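PDB 2QYB: membrane protein, putative from Geobacter sulfurreducens PCA, which is of uncharacterised function but may combine transmembrane transport with phosphatase activity, and is represented here by its GAF domain, a small sensory-type module. Local coordinates for residues D17-I20 against I21-L25; L97-E100 against L101-E105; V128-R131 against T132-G135. All blocks are in the same frame, centred on the assembly; numbering follows the deposited sequence.

Three local contacts, one after another along the chain, sample one GAF domain. Contact 1 lies within helix 10-32, contact 2 within helix 96-104, and contact 3 where strand 124-130 of the antiparallel sheet runs into the loop leading to helix 139-158. The centres of contacts 1 and 2 are about 30 Å apart, on opposite sides of the chain's centre; those of contacts 1 and 3 are about 23 Å apart. Contacts 2 and 3, with centres about 14 Å apart, touch where E105 O packs 3.2 Å from R131 CD. Contact 1 lies at the interface with the second subunit, which reaches five of its residues; no other chain of the assembly touches contacts 2 and 3.

Contact 1 (D17-I20 against I21-L25); sequences DLQI and IMDDL
I21 N, M22 N, D23 N and D24 N each donate to the carbonyl oxygen four residues back, D17 O to I20 O, in an unbroken alpha-helical ladder whose shortest rung is D23 N to Q19 O at 2.8 Å. On the face turned to the sheet, Q19 and D23 add a side-chain bond: Q19 NE2 donates to D23 OD1 over 3.0 Å. The acceptor lies in the amide plane of Q19, yet the donor stands above the carboxylate of D23, the two planes being 64° apart. The glutamine chain reaches this position by bending at its second torsion (chi2 67°). Both groups have further partners on strand 49-56, R52 O for Q19 NE2 and S53 OG for D23 OD1, which fix the amide and hold the helix against the strand. Selenomethionine M22 swings its methyl over the same amide, with CE 3.8 Å from Q19 NE2, while its CG lies 4.2 Å from L18 CD1. These two apolar chains continue onto A155, V156 and L152 of helix 139-158. D17 forms a salt bridge with R52 of the second subunit, whose M12 and L16 pack on L18, Q19 and M22. Such a long helix, shared between its own sheet, the C-terminal helix and the partner subunit, is consistent with the helical dimer interfaces of GAF domains.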
loop_
_atom_site.group_PDB
_atom_site.type_symbol
_atom_site.label_atom_id
_atom_site.label_comp_id
_atom_site.label_asym_id
_atom_site.label_seq_id
_atom_site.Cartn_x
_atom_site.Cartn_y
_atom_site.Cartn_z
ATOM N N ASP A 17 7.760 6.611 4.653
ATOM C CA ASP A 17 7.263 7.850 4.050
ATOM C C ASP A 17 7.346 7.821 2.529
ATOM O O ASP A 17 6.461 8.323 1.828
ATOM C CB ASP A 17 8.089 9.036 4.506
ATOM C CG ASP A 17 7.830 9.402 5.911
ATOM O OD1 ASP A 17 6.771 9.032 6.430
ATOM O OD2 ASP A 17 8.669 10.123 6.487
ATOM N N LEU A 18 8.430 7.264 2.027
ATOM C CA LEU A 18 8.571 7.092 0.611
ATOM C C LEU A 18 7.408 6.292 0.034
ATOM O O LEU A 18 6.854 6.671 -0.972
ATOM C CB LEU A 18 9.908 6.423 0.286
ATOM C CG LEU A 18 10.111 5.990 -1.175
ATOM C CD1 LEU A 18 10.065 7.197 -2.151
ATOM C CD2 LEU A 18 11.409 5.151 -1.243
ATOM N N GLN A 19 7.046 5.201 0.704
ATOM C CA GLN A 19 5.902 4.363 0.307
ATOM C C GLN A 19 4.586 5.119 0.077
ATOM O O GLN A 19 3.881 4.882 -0.906
ATOM C CB GLN A 19 5.684 3.316 1.378
ATOM C CG GLN A 19 4.714 2.245 1.000
ATOM C CD GLN A 19 5.229 1.335 -0.142
ATOM O OE1 GLN A 19 6.256 0.642 0.002
ATOM N NE2 GLN A 19 4.497 1.336 -1.277
ATOM N N ILE A 20 4.258 5.989 1.017
ATOM C CA ILE A 20 3.035 6.781 1.023
ATOM C C ILE A 20 3.062 7.801 -0.104
ATOM O O ILE A 20 2.050 8.021 -0.772
ATOM C CB ILE A 20 2.869 7.542 2.381
ATOM C CG1 ILE A 20 2.660 6.543 3.542
ATOM C CG2 ILE A 20 1.705 8.547 2.294
ATOM C CD1 ILE A 20 2.996 7.085 4.967
ATOM N N ILE A 21 4.223 8.421 -0.313
ATOM C CA ILE A 21 4.412 9.289 -1.443
ATOM C C ILE A 21 4.077 8.512 -2.738
ATOM O O ILE A 21 3.240 8.974 -3.544
ATOM C CB ILE A 21 5.855 9.879 -1.453
ATOM C CG1 ILE A 21 6.001 11.026 -0.443
ATOM C CG2 ILE A 21 6.238 10.451 -2.815
ATOM C CD1 ILE A 21 7.456 11.423 -0.210
HETATM N N MSE A 22 4.685 7.325 -2.925
HETATM C CA MSE A 22 4.481 6.540 -4.169
HETATM C C MSE A 22 3.046 6.139 -4.326
HETATM O O MSE A 22 2.446 6.374 -5.352
HETATM C CB MSE A 22 5.321 5.280 -4.214
HETATM C CG MSE A 22 6.785 5.545 -4.164
HETATM SE SE MSE A 22 7.973 3.957 -4.461
HETATM C CE MSE A 22 7.572 2.830 -2.869
ATOM N N ASP A 23 2.496 5.512 -3.301
ATOM C CA ASP A 23 1.093 5.097 -3.347
ATOM C C ASP A 23 0.131 6.247 -3.669
ATOM O O ASP A 23 -0.815 6.044 -4.400
ATOM C CB ASP A 23 0.690 4.431 -2.010
ATOM C CG ASP A 23 1.220 2.966 -1.870
ATOM O OD1 ASP A 23 2.066 2.488 -2.646
ATOM O OD2 ASP A 23 0.776 2.279 -0.957
ATOM N N ASP A 24 0.341 7.421 -3.062
ATOM C CA ASP A 24 -0.557 8.582 -3.278
ATOM C C ASP A 24 -0.436 9.047 -4.703
ATOM O O ASP A 24 -1.409 9.394 -5.342
ATOM C CB ASP A 24 -0.233 9.781 -2.347
ATOM C CG ASP A 24 -0.616 9.546 -0.901
ATOM O OD1 ASP A 24 -1.301 8.526 -0.615
ATOM O OD2 ASP A 24 -0.216 10.388 -0.040
ATOM N N LEU A 25 0.780 9.066 -5.219
ATOM C CA LEU A 25 0.968 9.518 -6.597
ATOM C C LEU A 25 0.271 8.622 -7.592
ATOM O O LEU A 25 -0.410 9.101 -8.456
ATOM C CB LEU A 25 2.461 9.726 -6.926
ATOM C CG LEU A 25 3.008 11.063 -6.329
ATOM C CD1 LEU A 25 4.538 11.145 -6.301
ATOM C CD2 LEU A 25 2.435 12.298 -7.035
#

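Contact 2 (L97-E100 against L101-E105); sequences LTRE and LMQKE
R99 and Q103, one helical turn apart, meet with their flat ends turned 52° against each other. Q103 OE1 comes over one face of the R99 guanidinium, 3.3 Å above its plane and displaced toward the rim on the NH1 side. The approach is wrong for a hydrogen bond, since the N-H groups of a guanidinium lie in its plane; what remains is probably an electrostatic attraction between the partly negative amide oxygen and the cation. R99 gets there with CG anti to the backbone N (chi1 169°) and the chain extended from CG to NE, while Q103 leaves the helix with CG on the other side, beside its own N (chi1 -61°), so the two chains slant across each other. The arginine's stronger tie is elsewhere: its NE donates to Q91 O, and Q103 also packs on Q91, so both side chains face the segment that follows strand 85-87.

Beneath them runs the regular ladder of helix 96-104, a short helix inserted between strands 85-87 and 109-115 of the GAF sheet. Its rungs include L101 N to L97 O at 2.8 Å and Q103 N to R99 O at 3.0 Å. T98 CG2 lies 4.3 Å from M102 SE, and selenomethionine M102 itself turns inward, buried against T90 and I107. L97 and L101 lie on the surface, their branches slanting past one another with L97 CG 4.0 Å from L101 CD2. Nearby, E105 OE2 accepts a hydrogen bond from I62 N, the residue on which L101 also rests.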
loop_
_atom_site.group_PDB
_atom_site.type_symbol
_atom_site.label_atom_id
_atom_site.label_comp_id
_atom_site.label_asym_id
_atom_site.label_seq_id
_atom_site.Cartn_x
_atom_site.Cartn_y
_atom_site.Cartn_z
ATOM N N LEU A 97 1.498 -14.798 -27.878
ATOM C CA LEU A 97 0.984 -15.332 -26.609
ATOM C C LEU A 97 0.785 -14.232 -25.563
ATOM O O LEU A 97 -0.224 -14.186 -24.885
ATOM C CB LEU A 97 1.912 -16.417 -26.037
ATOM C CG LEU A 97 1.389 -16.892 -24.674
ATOM C CD1 LEU A 97 0.070 -17.727 -24.860
ATOM C CD2 LEU A 97 2.457 -17.623 -23.946
ATOM N N THR A 98 1.784 -13.379 -25.430
ATOM C CA THR A 98 1.733 -12.251 -24.540
ATOM C C THR A 98 0.510 -11.392 -24.886
ATOM O O THR A 98 -0.323 -11.127 -24.029
ATOM C CB THR A 98 3.047 -11.423 -24.649
ATOM O OG1 THR A 98 4.192 -12.283 -24.461
ATOM C CG2 THR A 98 3.064 -10.258 -23.659
ATOM N N ARG A 99 0.374 -11.008 -26.150
ATOM C CA ARG A 99 -0.830 -10.313 -26.608
ATOM C C ARG A 99 -2.098 -11.019 -26.171
ATOM O O ARG A 99 -2.996 -10.415 -25.571
ATOM C CB ARG A 99 -0.824 -10.237 -28.122
ATOM C CG ARG A 99 -2.109 -9.782 -28.781
ATOM C CD ARG A 99 -1.927 -9.975 -30.279
ATOM N NE ARG A 99 -3.022 -9.466 -31.074
ATOM C CZ ARG A 99 -4.167 -10.120 -31.335
ATOM N NH1 ARG A 99 -4.385 -11.342 -30.837
ATOM N NH2 ARG A 99 -5.115 -9.544 -32.112
ATOM N N GLU A 100 -2.172 -12.314 -26.446
ATOM C CA GLU A 100 -3.351 -13.057 -26.057
ATOM C C GLU A 100 -3.599 -12.977 -24.526
ATOM O O GLU A 100 -4.736 -12.781 -24.088
ATOM C CB GLU A 100 -3.219 -14.503 -26.551
ATOM C CG GLU A 100 -4.443 -15.354 -26.353
ATOM C CD GLU A 100 -5.661 -14.834 -27.101
ATOM O OE1 GLU A 100 -5.499 -14.173 -28.171
ATOM O OE2 GLU A 100 -6.786 -15.113 -26.608
ATOM N N LEU A 101 -2.537 -13.113 -23.725
ATOM C CA LEU A 101 -2.664 -13.128 -22.245
ATOM C C LEU A 101 -3.182 -11.801 -21.711
ATOM O O LEU A 101 -4.006 -11.761 -20.822
ATOM C CB LEU A 101 -1.334 -13.442 -21.585
ATOM C CG LEU A 101 -1.003 -14.840 -21.076
ATOM C CD1 LEU A 101 -1.851 -16.008 -21.669
ATOM C CD2 LEU A 101 0.515 -15.087 -21.251
HETATM N N MSE A 102 -2.706 -10.723 -22.306
HETATM C CA MSE A 102 -3.065 -9.387 -21.894
HETATM C C MSE A 102 -4.486 -8.999 -22.273
HETATM O O MSE A 102 -5.188 -8.418 -21.435
HETATM C CB MSE A 102 -2.083 -8.379 -22.468
HETATM C CG MSE A 102 -0.654 -8.557 -21.913
HETATM SE SE MSE A 102 0.498 -7.067 -22.407
HETATM C CE MSE A 102 -0.769 -5.664 -21.975
ATOM N N GLN A 103 -4.903 -9.303 -23.512
ATOM C CA GLN A 103 -6.286 -9.043 -23.951
ATOM C C GLN A 103 -7.302 -9.857 -23.104
ATOM O O GLN A 103 -8.418 -9.430 -22.833
ATOM C CB GLN A 103 -6.469 -9.382 -25.445
ATOM C CG GLN A 103 -5.610 -8.598 -26.434
ATOM C CD GLN A 103 -6.025 -8.836 -27.902
ATOM O OE1 GLN A 103 -6.142 -9.984 -28.378
ATOM N NE2 GLN A 103 -6.261 -7.748 -28.619
ATOM N N LYS A 104 -6.892 -11.039 -22.685
ATOM C CA LYS A 104 -7.703 -11.867 -21.812
ATOM C C LYS A 104 -7.918 -11.148 -20.461
ATOM O O LYS A 104 -8.953 -11.301 -19.835
ATOM C CB LYS A 104 -7.024 -13.261 -21.697
ATOM C CG LYS A 104 -7.637 -14.282 -20.714
ATOM C CD LYS A 104 -9.111 -14.676 -20.999
ATOM C CE LYS A 104 -9.715 -15.292 -19.728
ATOM N NZ LYS A 104 -10.998 -16.027 -19.932
ATOM N N GLU A 105 -6.950 -10.354 -20.021
ATOM C CA GLU A 105 -7.114 -9.485 -18.861
ATOM C C GLU A 105 -7.872 -8.196 -19.208
ATOM O O GLU A 105 -8.175 -7.415 -18.307
ATOM C CB GLU A 105 -5.742 -9.052 -18.296
ATOM C CG GLU A 105 -4.833 -10.161 -17.810
ATOM C CD GLU A 105 -4.692 -10.209 -16.291
ATOM O OE1 GLU A 105 -5.651 -9.845 -15.558
ATOM O OE2 GLU A 105 -3.624 -10.640 -15.821
#

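Contact 3 (V128-R131 against T132-G135); sequences VFSR and TIVG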
loop_
_atom_site.group_PDB
_atom_site.type_symbol
_atom_site.label_atom_id
_atom_site.label_comp_id
_atom_site.label_asym_id
_atom_site.label_seq_id
_atom_site.Cartn_x
_atom_site.Cartn_y
_atom_site.Cartn_z
ATOM N N VAL A 128 2.241 1.358 -16.614
ATOM C CA VAL A 128 0.825 1.767 -16.545
ATOM C C VAL A 128 -0.029 1.126 -17.632
ATOM O O VAL A 128 0.395 0.945 -18.759
ATOM C CB VAL A 128 0.695 3.307 -16.639
ATOM C CG1 VAL A 128 1.498 3.963 -15.524
ATOM C CG2 VAL A 128 1.209 3.830 -17.984
ATOM N N PHE A 129 -1.275 0.847 -17.296
ATOM C CA PHE A 129 -2.146 0.034 -18.145
ATOM C C PHE A 129 -3.545 0.612 -18.151
ATOM O O PHE A 129 -4.057 0.965 -17.128
ATOM C CB PHE A 129 -2.216 -1.380 -17.576
ATOM C CG PHE A 129 -0.883 -2.008 -17.358
ATOM C CD1 PHE A 129 -0.334 -2.890 -18.343
ATOM C CD2 PHE A 129 -0.163 -1.756 -16.175
ATOM C CE1 PHE A 129 0.882 -3.482 -18.151
ATOM C CE2 PHE A 129 1.050 -2.339 -15.987
ATOM C CZ PHE A 129 1.593 -3.204 -16.971
ATOM N N SER A 130 -4.145 0.719 -19.309
ATOM C CA SER A 130 -5.568 1.008 -19.421
ATOM C C SER A 130 -6.315 -0.241 -19.955
ATOM O O SER A 130 -5.951 -0.783 -20.967
ATOM C CB SER A 130 -5.787 2.188 -20.366
ATOM O OG SER A 130 -7.162 2.391 -20.633
ATOM N N ARG A 131 -7.335 -0.682 -19.220
ATOM C CA ARG A 131 -8.368 -1.588 -19.734
ATOM C C ARG A 131 -9.537 -0.813 -20.379
ATOM O O ARG A 131 -10.594 -1.396 -20.686
ATOM C CB ARG A 131 -8.882 -2.496 -18.604
ATOM C CG ARG A 131 -7.814 -3.462 -18.139
ATOM C CD ARG A 131 -8.297 -4.424 -17.102
ATOM N NE ARG A 131 -8.459 -3.726 -15.837
ATOM C CZ ARG A 131 -7.573 -3.714 -14.839
ATOM N NH1 ARG A 131 -6.430 -4.404 -14.928
ATOM N NH2 ARG A 131 -7.863 -3.023 -13.721
ATOM N N THR A 132 -9.331 0.487 -20.606
ATOM C CA THR A 132 -10.443 1.434 -20.880
ATOM C C THR A 132 -10.332 1.985 -22.320
ATOM O O THR A 132 -11.328 2.015 -23.027
ATOM C CB THR A 132 -10.490 2.636 -19.815
ATOM O OG1 THR A 132 -10.435 2.138 -18.458
ATOM C CG2 THR A 132 -11.751 3.533 -19.996
ATOM N N ILE A 133 -9.125 2.373 -22.733
ATOM C CA ILE A 133 -8.924 3.042 -24.019
ATOM C C ILE A 133 -7.632 2.632 -24.736
ATOM O O ILE A 133 -6.674 2.181 -24.107
ATOM C CB ILE A 133 -8.952 4.575 -23.867
ATOM C CG1 ILE A 133 -9.895 5.196 -24.900
ATOM C CG2 ILE A 133 -7.550 5.149 -24.004
ATOM C CD1 ILE A 133 -10.488 4.194 -25.865
ATOM N N VAL A 134 -7.622 2.797 -26.058
ATOM C CA VAL A 134 -6.418 2.726 -26.861
ATOM C C VAL A 134 -5.994 4.162 -27.161
ATOM O O VAL A 134 -6.801 5.072 -26.977
ATOM C CB VAL A 134 -6.648 1.918 -28.194
ATOM C CG1 VAL A 134 -7.114 0.467 -27.889
ATOM C CG2 VAL A 134 -7.625 2.638 -29.148
ATOM N N GLY A 135 -4.723 4.345 -27.550
ATOM C CA GLY A 135 -4.204 5.622 -28.014
ATOM C C GLY A 135 -3.863 6.578 -26.886
ATOM O O GLY A 135 -3.579 7.758 -27.114
#
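S130 has its hydroxyl anti to the backbone N (chi1 173°), which places OG beside the carbonyl carbon, facing the backbone N-H groups of T132 and I133. T132 turns the other way: its OG1 sits beside its own backbone N, where it bonds to D36 OD2. S130 OG accepts two backbone hydrogen bonds, from T132 N and from I133 N, each 2.9 Å long, with N-H...O angles of 149° and 158°. The same OG is hydrogen-bonded to K34 O, and as a carbonyl oxygen can only accept, the hydroxyl proton must go there. One buried oxygen is thus gripped three times, which fixes its rotation and satisfies two N-H groups just after the sheet's regular pairing has ended.

T132 CB lies 3.4 Å from S130 OG. With an alanine in place of S130, T132 N and I133 N would probably lose their shared acceptor and K34 O its donor, leaving the turn freer to shift. R131, between S130 and T132, has a chain bent at chi3, and its NH2 bonds to K57 O. Its backbone N shares D36 OD2 with T132 OG1, so a single carboxylate oxygen ties down both residues.

Upstream, F129 bonds through its backbone to D36 and L37 and S130 to K108 and S109, the strand's neighbours on its two flanks. The bond from T132 N to S130 OG makes an ST turn, extended by the I133 bond, at the exit of strand 124-130 from the central antiparallel sheet of the GAF fold.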